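Side-chain contacts in 16S rRNA methyltransferase (Streptomyces sp. DSM 40477, PDB 3MQ2), which methylates the N1 position of adenine 1408 in 16S rRNA with S-adenosyl-L-methionine as donor, conferring resistance to aminoglycosides such as kanamycin, neomycin and apramycin: residues Leu102-Pro107 with Arg113-Ser118; Phe136-Asn141 with Pro169-Ala174; Ala69-Lys74 with Leu83-Ala88; His41-Ala46 with Glu65-Lys70. One frame throughout, in Å; residues are numbered along the deposited sequence.

Contact 1. Residues Leu102-Pro107 with Arg113-Ser118; sequences LHVLMP and RGVLGS. With SAH (S-adenosyl-L-homocysteine), chain C.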
# COMPACT_ATOMS: atom_id res chain seq x y z
N LEU A 102 -1.77 6.94 -1.67
CA LEU A 102 -0.87 5.80 -1.63
C LEU A 102 -1.01 5.06 -0.30
O LEU A 102 -0.96 5.68 0.77
CB LEU A 102 0.57 6.30 -1.77
CG LEU A 102 1.66 5.25 -1.63
CD1 LEU A 102 1.66 4.37 -2.87
CD2 LEU A 102 3.00 5.93 -1.45
N HIS A 103 -1.22 3.74 -0.37
CA HIS A 103 -1.31 2.91 0.83
C HIS A 103 -0.18 1.90 0.87
O HIS A 103 0.15 1.29 -0.15
CB HIS A 103 -2.64 2.14 0.88
CG HIS A 103 -3.85 3.01 0.95
ND1 HIS A 103 -5.13 2.49 0.94
CD2 HIS A 103 -3.99 4.35 1.01
CE1 HIS A 103 -6.00 3.48 1.01
NE2 HIS A 103 -5.33 4.62 1.05
N VAL A 104 0.41 1.72 2.04
CA VAL A 104 1.35 0.63 2.27
C VAL A 104 0.94 -0.01 3.58
O VAL A 104 1.16 0.56 4.65
CB VAL A 104 2.80 1.12 2.41
CG1 VAL A 104 3.75 -0.09 2.64
CG2 VAL A 104 3.23 1.89 1.16
N LEU A 105 0.31 -1.18 3.51
CA LEU A 105 -0.31 -1.75 4.70
C LEU A 105 0.40 -3.01 5.17
O LEU A 105 0.56 -3.95 4.42
CB LEU A 105 -1.79 -2.06 4.45
CG LEU A 105 -2.66 -0.93 3.89
CD1 LEU A 105 -4.12 -1.37 3.87
CD2 LEU A 105 -2.51 0.33 4.71
N MET A 106 0.82 -3.01 6.43
CA MET A 106 1.49 -4.18 7.03
C MET A 106 2.68 -4.69 6.24
O MET A 106 2.78 -5.89 6.00
CB MET A 106 0.49 -5.34 7.22
CG MET A 106 -0.92 -4.92 7.50
SD MET A 106 -0.97 -4.10 9.10
CE MET A 106 -0.78 -5.53 10.16
N PRO A 107 3.60 -3.80 5.85
CA PRO A 107 4.72 -4.27 5.03
C PRO A 107 5.67 -5.17 5.81
O PRO A 107 5.79 -5.06 7.03
CB PRO A 107 5.43 -2.97 4.64
CG PRO A 107 5.15 -2.05 5.80
CD PRO A 107 3.71 -2.36 6.15
N ARG A 113 11.70 -2.37 5.22
CA ARG A 113 12.97 -1.68 5.39
C ARG A 113 12.88 -0.31 4.72
O ARG A 113 13.34 0.70 5.26
CB ARG A 113 14.10 -2.52 4.80
CG ARG A 113 15.48 -1.97 5.10
CD ARG A 113 16.58 -2.93 4.65
NE ARG A 113 16.75 -2.94 3.20
CZ ARG A 113 16.32 -3.91 2.40
NH1 ARG A 113 15.68 -4.95 2.90
NH2 ARG A 113 16.53 -3.83 1.09
N GLY A 114 12.25 -0.28 3.55
CA GLY A 114 12.11 0.95 2.78
C GLY A 114 11.31 2.02 3.50
O GLY A 114 11.70 3.20 3.51
N VAL A 115 10.18 1.64 4.11
CA VAL A 115 9.34 2.63 4.77
C VAL A 115 9.85 3.07 6.13
O VAL A 115 9.27 3.97 6.74
CB VAL A 115 7.85 2.24 4.82
CG1 VAL A 115 7.31 2.08 3.41
CG2 VAL A 115 7.63 0.98 5.66
N LEU A 116 10.94 2.47 6.60
CA LEU A 116 11.63 2.98 7.79
C LEU A 116 12.60 4.10 7.41
O LEU A 116 13.04 4.88 8.26
CB LEU A 116 12.36 1.87 8.54
CG LEU A 116 11.41 0.83 9.14
CD1 LEU A 116 12.16 -0.29 9.85
CD2 LEU A 116 10.41 1.49 10.08
N GLY A 117 12.92 4.17 6.12
CA GLY A 117 13.64 5.31 5.58
C GLY A 117 15.08 5.51 6.01
O GLY A 117 15.57 6.64 5.99
N SER A 118 15.77 4.44 6.39
CA SER A 118 17.19 4.55 6.71
C SER A 118 17.94 4.98 5.46
O SER A 118 18.91 5.73 5.51
CB SER A 118 17.75 3.24 7.27
OG SER A 118 17.46 2.15 6.41
N SAH C . -0.97 -5.20 2.44
CA SAH C . -1.42 -6.58 2.38
CB SAH C . -0.24 -7.55 2.41
CG SAH C . 0.82 -7.21 3.45
SD SAH C . 1.98 -8.58 3.68
C SAH C . -2.36 -6.85 3.55
O SAH C . -2.95 -7.92 3.65
OXT SAH C . -2.52 -5.99 4.41
C5' SAH C . 3.24 -7.57 2.86
C4' SAH C . 3.20 -7.75 1.35
O4' SAH C . 4.19 -6.91 0.77
C3' SAH C . 3.54 -9.17 0.90
O3' SAH C . 2.54 -9.62 0.02
C2' SAH C . 4.83 -9.08 0.13
O2' SAH C . 4.81 -9.92 -1.01
C1' SAH C . 4.86 -7.62 -0.26
N9 SAH C . 6.20 -7.06 -0.43
C8 SAH C . 7.27 -7.10 0.43
N7 SAH C . 8.30 -6.42 -0.15
C5 SAH C . 7.87 -5.95 -1.36
C6 SAH C . 8.49 -5.21 -2.35
N6 SAH C . 9.75 -4.80 -2.23
N1 SAH C . 7.77 -4.88 -3.48
C2 SAH C . 6.46 -5.28 -3.62
N3 SAH C . 5.85 -6.03 -2.64
C4 SAH C . 6.56 -6.34 -1.53
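The pyrrolidine ring of Pro107 meets Val115 through a single corner: CG, the atom puckered out of the plane of the other ring atoms (C-gamma endo), lies 3.9 Å from CG2 of Val115. The two side chains slant past one another, so the proline gives a point of contact and not a stack. Val115 uses both of its branches. With chi1 at -61°, CG2 sits between the backbone N and the carbonyl carbon and reaches Pro107, while CG1 is directed to Val104, where the methyl-methyl distance from CG1 of Val115 to CG1 of Val104 is 4.2 Å. No hydrogen bond crosses, and only 93 Å² is buried in all, evidence of a light apolar contact.

The residues just before Pro107 serve the ligand. Leu105 O accepts a hydrogen bond from the amino N of S-adenosylhomocysteine at 2.8 Å, just where the strand ends. Met106 then takes a left-handed backbone conformation (phi 53°), and its CG lies 3.6 Å from the ligand's OXT; its carbonyl O also comes within 3.5 Å of the ligand's CG.

Strand 99-105 runs parallel to its two neighbours in the sheet, 29-34 and 134-141, and helix 109-116 packs back on it immediately after the binding turn. Met126 of helix 121-128 touches both Val104 and Val115, and Leu140 of strand 134-141 also adjoins Val115, so this small contact lies buried between helices and sheet.

Contact 2. Residues Phe136-Asn141 with Pro169-Ala174; sequences FLVALN and PRYAEA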
# COMPACT_ATOMS: atom_id res chain seq x y z
N PHE A 136 -0.89 9.85 1.87
CA PHE A 136 -0.35 8.51 2.09
C PHE A 136 -0.76 7.96 3.44
O PHE A 136 -1.01 8.71 4.39
CB PHE A 136 1.18 8.46 1.94
CG PHE A 136 1.95 9.12 3.07
CD1 PHE A 136 2.18 8.45 4.27
CD2 PHE A 136 2.49 10.38 2.89
CE1 PHE A 136 2.92 9.06 5.28
CE2 PHE A 136 3.23 10.99 3.89
CZ PHE A 136 3.44 10.33 5.09
N LEU A 137 -0.82 6.63 3.50
CA LEU A 137 -1.03 5.88 4.72
C LEU A 137 -0.02 4.74 4.72
O LEU A 137 -0.02 3.90 3.82
CB LEU A 137 -2.43 5.30 4.76
CG LEU A 137 -2.68 4.18 5.76
CD1 LEU A 137 -2.44 4.65 7.19
CD2 LEU A 137 -4.09 3.67 5.58
N VAL A 138 0.86 4.73 5.72
CA VAL A 138 1.72 3.59 5.96
C VAL A 138 1.28 2.98 7.28
O VAL A 138 1.32 3.64 8.32
CB VAL A 138 3.21 3.98 6.07
CG1 VAL A 138 4.04 2.76 6.46
CG2 VAL A 138 3.72 4.58 4.76
N ALA A 139 0.82 1.73 7.24
CA ALA A 139 0.34 1.12 8.47
C ALA A 139 1.36 0.07 8.87
O ALA A 139 1.46 -0.99 8.25
CB ALA A 139 -1.02 0.50 8.27
N LEU A 140 2.15 0.40 9.89
CA LEU A 140 3.23 -0.50 10.30
C LEU A 140 2.68 -1.61 11.19
O LEU A 140 1.96 -1.35 12.14
CB LEU A 140 4.29 0.27 11.08
CG LEU A 140 5.09 1.32 10.33
CD1 LEU A 140 6.09 1.97 11.28
CD2 LEU A 140 5.79 0.72 9.11
N ASN A 141 3.03 -2.84 10.85
CA ASN A 141 2.75 -3.98 11.72
C ASN A 141 3.83 -4.01 12.79
O ASN A 141 4.98 -4.33 12.51
CB ASN A 141 2.78 -5.27 10.91
CG ASN A 141 2.45 -6.50 11.74
OD1 ASN A 141 2.40 -6.45 12.97
ND2 ASN A 141 2.23 -7.63 11.05
N PRO A 169 11.86 13.21 10.10
CA PRO A 169 13.01 13.79 9.39
C PRO A 169 13.41 12.94 8.20
O PRO A 169 13.71 13.48 7.13
CB PRO A 169 14.12 13.76 10.44
CG PRO A 169 13.41 13.78 11.73
CD PRO A 169 12.14 13.02 11.53
N ARG A 170 13.41 11.62 8.37
CA ARG A 170 13.75 10.70 7.29
C ARG A 170 12.74 10.78 6.16
O ARG A 170 13.11 10.73 4.99
CB ARG A 170 13.79 9.26 7.80
CG ARG A 170 14.89 8.97 8.79
CD ARG A 170 14.83 7.52 9.23
NE ARG A 170 16.04 7.11 9.92
CZ ARG A 170 16.33 5.85 10.22
NH1 ARG A 170 15.49 4.87 9.88
NH2 ARG A 170 17.46 5.57 10.85
N TYR A 171 11.46 10.88 6.51
CA TYR A 171 10.43 10.98 5.49
C TYR A 171 10.60 12.28 4.70
O TYR A 171 10.50 12.28 3.47
CB TYR A 171 9.03 10.88 6.12
CG TYR A 171 8.53 9.46 6.22
CD1 TYR A 171 9.36 8.43 6.64
CD2 TYR A 171 7.22 9.14 5.89
CE1 TYR A 171 8.90 7.13 6.73
CE2 TYR A 171 6.75 7.84 5.98
CZ TYR A 171 7.59 6.84 6.40
OH TYR A 171 7.13 5.55 6.48
N ALA A 172 10.87 13.38 5.41
CA ALA A 172 11.05 14.67 4.75
C ALA A 172 12.20 14.65 3.75
O ALA A 172 12.09 15.22 2.67
CB ALA A 172 11.28 15.78 5.79
N GLU A 173 13.30 13.99 4.11
CA GLU A 173 14.45 13.85 3.22
C GLU A 173 14.04 13.19 1.90
O GLU A 173 14.64 13.45 0.85
CB GLU A 173 15.55 13.01 3.87
CG GLU A 173 16.01 13.51 5.23
CD GLU A 173 16.91 12.52 5.94
OE1 GLU A 173 17.23 12.73 7.13
OE2 GLU A 173 17.31 11.52 5.30
N ALA A 174 13.03 12.33 1.97
CA ALA A 174 12.60 11.56 0.81
C ALA A 174 11.38 12.18 0.15
O ALA A 174 10.84 11.63 -0.80
CB ALA A 174 12.30 10.12 1.21
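Tyr171 lays one side of its ring along the outer end of Phe136. Its CD2 is 4.0 Å from CZ of Phe136, and CE2 follows at 4.1 Å from CE1 of Phe136. Seen from the tyrosine, the phenylalanine carbon lies at the ring edge, close to the ring plane, and this in-plane approach rules out a face-to-face stack; contact with the Phe136 ring is oblique. A chi1 of 72° leaves CG of Phe136 close to both the N and the C of its own residue as the ring reaches out from the strand.

The long Tyr171 side chain spans the gap between the backbones, whose nearest CA atoms, those of Val138 and Tyr171, stand 11.4 Å apart. Val138 points to meet it head-on, and both methyls face the phenol oxygen from the strand side: CG2 of Val138 is 3.9 Å from Tyr171 OH and CG1 slightly farther. Trp176 adds a third ring, meeting Tyr171 at about 80° and Phe136 at about 50°, and this joins helix 160-173 to strand 134-141 through an aromatic cluster.

Between the two segments the contact is apolar and has no hydrogen bond. The buried hydroxyl nevertheless has a partner, as Tyr171 OH bonds to the carbonyl O of Val115 in helix 109-116. That directional bond would fix the reach of the phenol, while van der Waals contact with Phe136 and Val138 accounts for its fit against the sheet.

Contact 3. Residues Ala69-Lys74 with Leu83-Ala88; sequences AKAAAK and LLYLWA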
# COMPACT_ATOMS: atom_id res chain seq x y z
N ALA A 69 -9.18 -12.41 -10.27
CA ALA A 69 -10.10 -13.12 -11.16
C ALA A 69 -11.54 -12.67 -10.90
O ALA A 69 -12.30 -12.42 -11.84
CB ALA A 69 -9.98 -14.62 -10.97
N LYS A 70 -11.89 -12.55 -9.63
CA LYS A 70 -13.22 -12.10 -9.25
C LYS A 70 -13.46 -10.67 -9.72
O LYS A 70 -14.52 -10.35 -10.27
CB LYS A 70 -13.38 -12.19 -7.73
CG LYS A 70 -14.70 -11.64 -7.21
CD LYS A 70 -14.85 -11.96 -5.74
CE LYS A 70 -16.24 -11.64 -5.23
NZ LYS A 70 -16.41 -12.07 -3.81
N ALA A 71 -12.47 -9.80 -9.54
CA ALA A 71 -12.61 -8.40 -9.91
C ALA A 71 -12.76 -8.22 -11.41
O ALA A 71 -13.30 -7.21 -11.86
CB ALA A 71 -11.41 -7.58 -9.38
N ALA A 72 -12.27 -9.18 -12.18
CA ALA A 72 -12.31 -9.10 -13.64
C ALA A 72 -13.56 -9.76 -14.21
O ALA A 72 -13.76 -9.78 -15.43
CB ALA A 72 -11.07 -9.71 -14.25
N ALA A 73 -14.40 -10.29 -13.33
CA ALA A 73 -15.63 -10.97 -13.73
C ALA A 73 -16.73 -9.96 -13.99
O ALA A 73 -16.51 -8.76 -13.87
CB ALA A 73 -16.06 -11.97 -12.67
N LYS A 74 -17.91 -10.43 -14.36
CA LYS A 74 -19.03 -9.52 -14.53
C LYS A 74 -19.44 -8.96 -13.17
O LYS A 74 -19.24 -9.60 -12.14
CB LYS A 74 -20.21 -10.23 -15.21
CG LYS A 74 -19.96 -10.50 -16.69
CD LYS A 74 -21.11 -11.25 -17.32
CE LYS A 74 -20.87 -11.48 -18.81
NZ LYS A 74 -21.98 -12.24 -19.44
N LEU A 83 -10.64 -1.34 -10.79
CA LEU A 83 -9.66 -2.05 -9.99
C LEU A 83 -8.70 -2.80 -10.90
O LEU A 83 -9.11 -3.55 -11.79
CB LEU A 83 -10.38 -3.04 -9.06
CG LEU A 83 -9.53 -3.91 -8.13
CD1 LEU A 83 -8.57 -3.06 -7.29
CD2 LEU A 83 -10.46 -4.73 -7.24
N LEU A 84 -7.41 -2.57 -10.69
CA LEU A 84 -6.38 -3.14 -11.52
C LEU A 84 -5.28 -3.71 -10.63
O LEU A 84 -4.71 -2.99 -9.82
CB LEU A 84 -5.81 -2.05 -12.43
CG LEU A 84 -4.56 -2.35 -13.23
CD1 LEU A 84 -4.86 -3.42 -14.27
CD2 LEU A 84 -4.07 -1.07 -13.91
N TYR A 85 -5.02 -5.01 -10.76
CA TYR A 85 -3.93 -5.66 -10.04
C TYR A 85 -2.71 -5.80 -10.95
O TYR A 85 -2.83 -6.26 -12.09
CB TYR A 85 -4.37 -7.04 -9.55
CG TYR A 85 -5.40 -6.97 -8.45
CD1 TYR A 85 -5.01 -6.71 -7.15
CD2 TYR A 85 -6.75 -7.14 -8.72
CE1 TYR A 85 -5.95 -6.63 -6.14
CE2 TYR A 85 -7.70 -7.05 -7.72
CZ TYR A 85 -7.29 -6.80 -6.43
OH TYR A 85 -8.22 -6.72 -5.43
N LEU A 86 -1.55 -5.41 -10.44
CA LEU A 86 -0.32 -5.43 -11.24
C LEU A 86 0.77 -6.23 -10.54
O LEU A 86 0.84 -6.29 -9.32
CB LEU A 86 0.20 -3.99 -11.45
CG LEU A 86 -0.74 -3.03 -12.17
CD1 LEU A 86 -0.05 -1.67 -12.36
CD2 LEU A 86 -1.18 -3.57 -13.53
N TRP A 87 1.65 -6.83 -11.33
CA TRP A 87 2.75 -7.62 -10.80
C TRP A 87 3.99 -6.75 -10.81
O TRP A 87 4.50 -6.43 -11.87
CB TRP A 87 2.99 -8.80 -11.74
CG TRP A 87 3.94 -9.85 -11.27
CD1 TRP A 87 4.31 -10.14 -9.98
CD2 TRP A 87 4.62 -10.80 -12.11
NE1 TRP A 87 5.19 -11.21 -9.97
CE2 TRP A 87 5.39 -11.63 -11.26
CE3 TRP A 87 4.65 -11.03 -13.49
CZ2 TRP A 87 6.19 -12.66 -11.76
CZ3 TRP A 87 5.44 -12.06 -13.97
CH2 TRP A 87 6.20 -12.86 -13.11
N ALA A 88 4.45 -6.35 -9.63
CA ALA A 88 5.59 -5.44 -9.57
C ALA A 88 6.12 -5.33 -8.16
O ALA A 88 5.37 -5.50 -7.20
CB ALA A 88 5.20 -4.04 -10.07
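Helix 65-71 ends close to the start of strand 83-87, with the CA atoms of Ala71 and Leu83 7.0 Å apart. At this end the helix is finishing: Ala73 N bonds to Lys70 O at 3.1 Å, a three-residue spacing, and the chain then leaves as a loop. No hydrogen bond joins the two segments, whose contact rests on one methyl group. Ala71 CB lies 3.7 Å from CD2 of Leu83 and 4.1 Å from CE2 of Tyr85.

Leu83 and Tyr85 are two apart on the strand, so both project to the helix side, whereas the CB of Leu84 points away. With CG of Leu83 anti to the backbone N (chi1 179°), CD2 extends to the alanine. Tyr85 receives the methyl at its ring edge, near the ring plane, and its hydroxyl is hydrogen-bonded to Gly39 O. Tyr43 of helix 40-48 adjoins both strand side chains.

That the helix end offers just a methyl here is consistent with the short CA spacing between Ala71 and Leu83. The arrangement is that of a beta-alpha-beta unit, strand 52-58, helix 65-71 and strand 83-87, with the last an outermost strand of the seven-stranded Rossmann-like methyltransferase sheet.

Contact 4. Residues His41-Ala46 with Glu65-Lys70; sequences HPYKVA and EKISAK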
# COMPACT_ATOMS: atom_id res chain seq x y z
N HIS A 41 -7.89 -5.58 0.43
CA HIS A 41 -8.03 -4.17 0.79
C HIS A 41 -8.42 -3.30 -0.40
O HIS A 41 -9.39 -2.55 -0.34
CB HIS A 41 -6.73 -3.66 1.43
CG HIS A 41 -6.66 -2.17 1.54
ND1 HIS A 41 -7.50 -1.44 2.36
CD2 HIS A 41 -5.86 -1.27 0.93
CE1 HIS A 41 -7.22 -0.16 2.25
NE2 HIS A 41 -6.22 -0.02 1.39
N PRO A 42 -7.66 -3.38 -1.51
CA PRO A 42 -8.03 -2.53 -2.65
C PRO A 42 -9.37 -2.90 -3.25
O PRO A 42 -10.04 -2.06 -3.86
CB PRO A 42 -6.89 -2.76 -3.65
CG PRO A 42 -6.26 -4.07 -3.23
CD PRO A 42 -6.39 -4.09 -1.72
N TYR A 43 -9.78 -4.16 -3.09
CA TYR A 43 -11.10 -4.57 -3.57
C TYR A 43 -12.15 -3.78 -2.80
O TYR A 43 -13.08 -3.23 -3.39
CB TYR A 43 -11.30 -6.07 -3.39
CG TYR A 43 -12.59 -6.57 -3.99
CD1 TYR A 43 -12.63 -7.04 -5.30
CD2 TYR A 43 -13.77 -6.56 -3.26
CE1 TYR A 43 -13.82 -7.49 -5.86
CE2 TYR A 43 -14.96 -7.00 -3.81
CZ TYR A 43 -14.97 -7.47 -5.11
OH TYR A 43 -16.16 -7.92 -5.67
N LYS A 44 -11.99 -3.71 -1.48
CA LYS A 44 -12.88 -2.87 -0.68
C LYS A 44 -12.82 -1.41 -1.10
O LYS A 44 -13.86 -0.77 -1.28
CB LYS A 44 -12.58 -2.99 0.82
CG LYS A 44 -13.28 -1.89 1.65
CD LYS A 44 -13.23 -2.18 3.14
CE LYS A 44 -14.09 -1.20 3.94
NZ LYS A 44 -14.16 -1.56 5.39
N VAL A 45 -11.62 -0.87 -1.26
CA VAL A 45 -11.49 0.52 -1.66
C VAL A 45 -12.20 0.80 -2.98
O VAL A 45 -12.96 1.77 -3.08
CB VAL A 45 -10.01 0.98 -1.71
CG1 VAL A 45 -9.89 2.42 -2.21
CG2 VAL A 45 -9.37 0.83 -0.34
N ALA A 46 -12.00 -0.06 -3.97
CA ALA A 46 -12.64 0.13 -5.27
C ALA A 46 -14.16 0.03 -5.14
O ALA A 46 -14.90 0.82 -5.74
CB ALA A 46 -12.10 -0.86 -6.31
N GLU A 65 -4.21 -14.11 -7.20
CA GLU A 65 -4.97 -14.91 -8.17
C GLU A 65 -6.48 -14.84 -7.99
O GLU A 65 -7.20 -14.42 -8.90
CB GLU A 65 -4.53 -16.37 -8.16
CG GLU A 65 -5.38 -17.23 -9.11
CD GLU A 65 -5.15 -18.72 -8.94
OE1 GLU A 65 -4.03 -19.10 -8.51
OE2 GLU A 65 -6.08 -19.50 -9.24
N LYS A 66 -6.96 -15.28 -6.83
CA LYS A 66 -8.40 -15.38 -6.59
C LYS A 66 -9.14 -14.06 -6.74
O LYS A 66 -10.13 -13.97 -7.46
CB LYS A 66 -8.68 -15.96 -5.20
CG LYS A 66 -10.15 -15.94 -4.82
CD LYS A 66 -10.33 -15.80 -3.31
CE LYS A 66 -11.78 -15.48 -2.96
NZ LYS A 66 -12.25 -14.24 -3.64
N ILE A 67 -8.67 -13.02 -6.05
CA ILE A 67 -9.40 -11.75 -6.02
C ILE A 67 -9.33 -11.02 -7.36
O ILE A 67 -10.31 -10.40 -7.77
CB ILE A 67 -8.96 -10.86 -4.85
CG1 ILE A 67 -9.18 -11.61 -3.53
CG2 ILE A 67 -9.76 -9.57 -4.83
CD1 ILE A 67 -9.18 -10.72 -2.32
N SER A 68 -8.19 -11.11 -8.04
CA SER A 68 -8.05 -10.46 -9.34
C SER A 68 -8.98 -11.10 -10.38
O SER A 68 -9.52 -10.42 -11.25
CB SER A 68 -6.59 -10.45 -9.82
OG SER A 68 -6.12 -11.75 -10.15
N ALA A 69 -9.18 -12.41 -10.27
CA ALA A 69 -10.10 -13.12 -11.16
C ALA A 69 -11.54 -12.67 -10.90
O ALA A 69 -12.30 -12.42 -11.84
CB ALA A 69 -9.98 -14.62 -10.97
N LYS A 70 -11.89 -12.55 -9.63
CA LYS A 70 -13.22 -12.10 -9.25
C LYS A 70 -13.46 -10.67 -9.72
O LYS A 70 -14.52 -10.35 -10.27
CB LYS A 70 -13.38 -12.19 -7.73
CG LYS A 70 -14.70 -11.64 -7.21
CD LYS A 70 -14.85 -11.96 -5.74
CE LYS A 70 -16.24 -11.64 -5.23
NZ LYS A 70 -16.41 -12.07 -3.81
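Tyr43 leaves its helix with CG opposite the backbone N (chi1 -174°), which carries the ring toward helix 65-71; chi2 of 92° sets only the rotation of the ring about its own axis. In Ile67, chi1 of -59° puts CG1 beside the backbone N and leaves CG2 on the far side from that N, where it meets the tyrosine. CG2 of Ile67 consequently sits 3.9 Å from CD1 of Tyr43 and 4.1 Å from its CB, approaching the ring at a slant.

Farther along the phenol, Lys70 passes at about a right angle, its chain extended. The touch is made by a methylene: CE of Lys70 lies 3.7 Å from Tyr43 OH, and no hydrogen bond is formed across the segments. The hydroxyl bonds instead to the carbonyl O of Gly78. Thus the contact grades from buried at Ile67, whose side chain is about 9 Å from the bound S-adenosylhomocysteine, to exposed at Lys70, with 152 Å² buried, both sides summed.

The nearest CA atoms, Tyr43 and Ile67, are 7.8 Å apart, and the side chain of Tyr85 on strand 83-87 touches both residues from the sheet. This is helix-to-helix packing on a shared sheet face, as expected for successive crossover helices of the Rossmann-like methyltransferase fold.

Overall arrangement
From the N terminus, contact 4 comes first: it closes a loop that holds strand 52-58 and brings helices 40-48 and 65-71 together. Contact 3 begins where contact 4 ends, sharing Ala69 and Lys70, and carries helix 65-71 on to strand 83-87. Contact 1 closes the short connection from strand 99-105 through the first part of helix 109-116, and contact 2 a longer excursion from strand 134-141 to helix 160-173. Apart from that shared junction the contacts follow in series, none enclosing another. Contacts 3 and 4 lie on one side of the chain's centre, opposite contact 2. Probable hydrogen bonds link contact 1 to contact 4 (His103 ND1 with His41 NE2) and to contact 2 (Met106 N with Ala139 O).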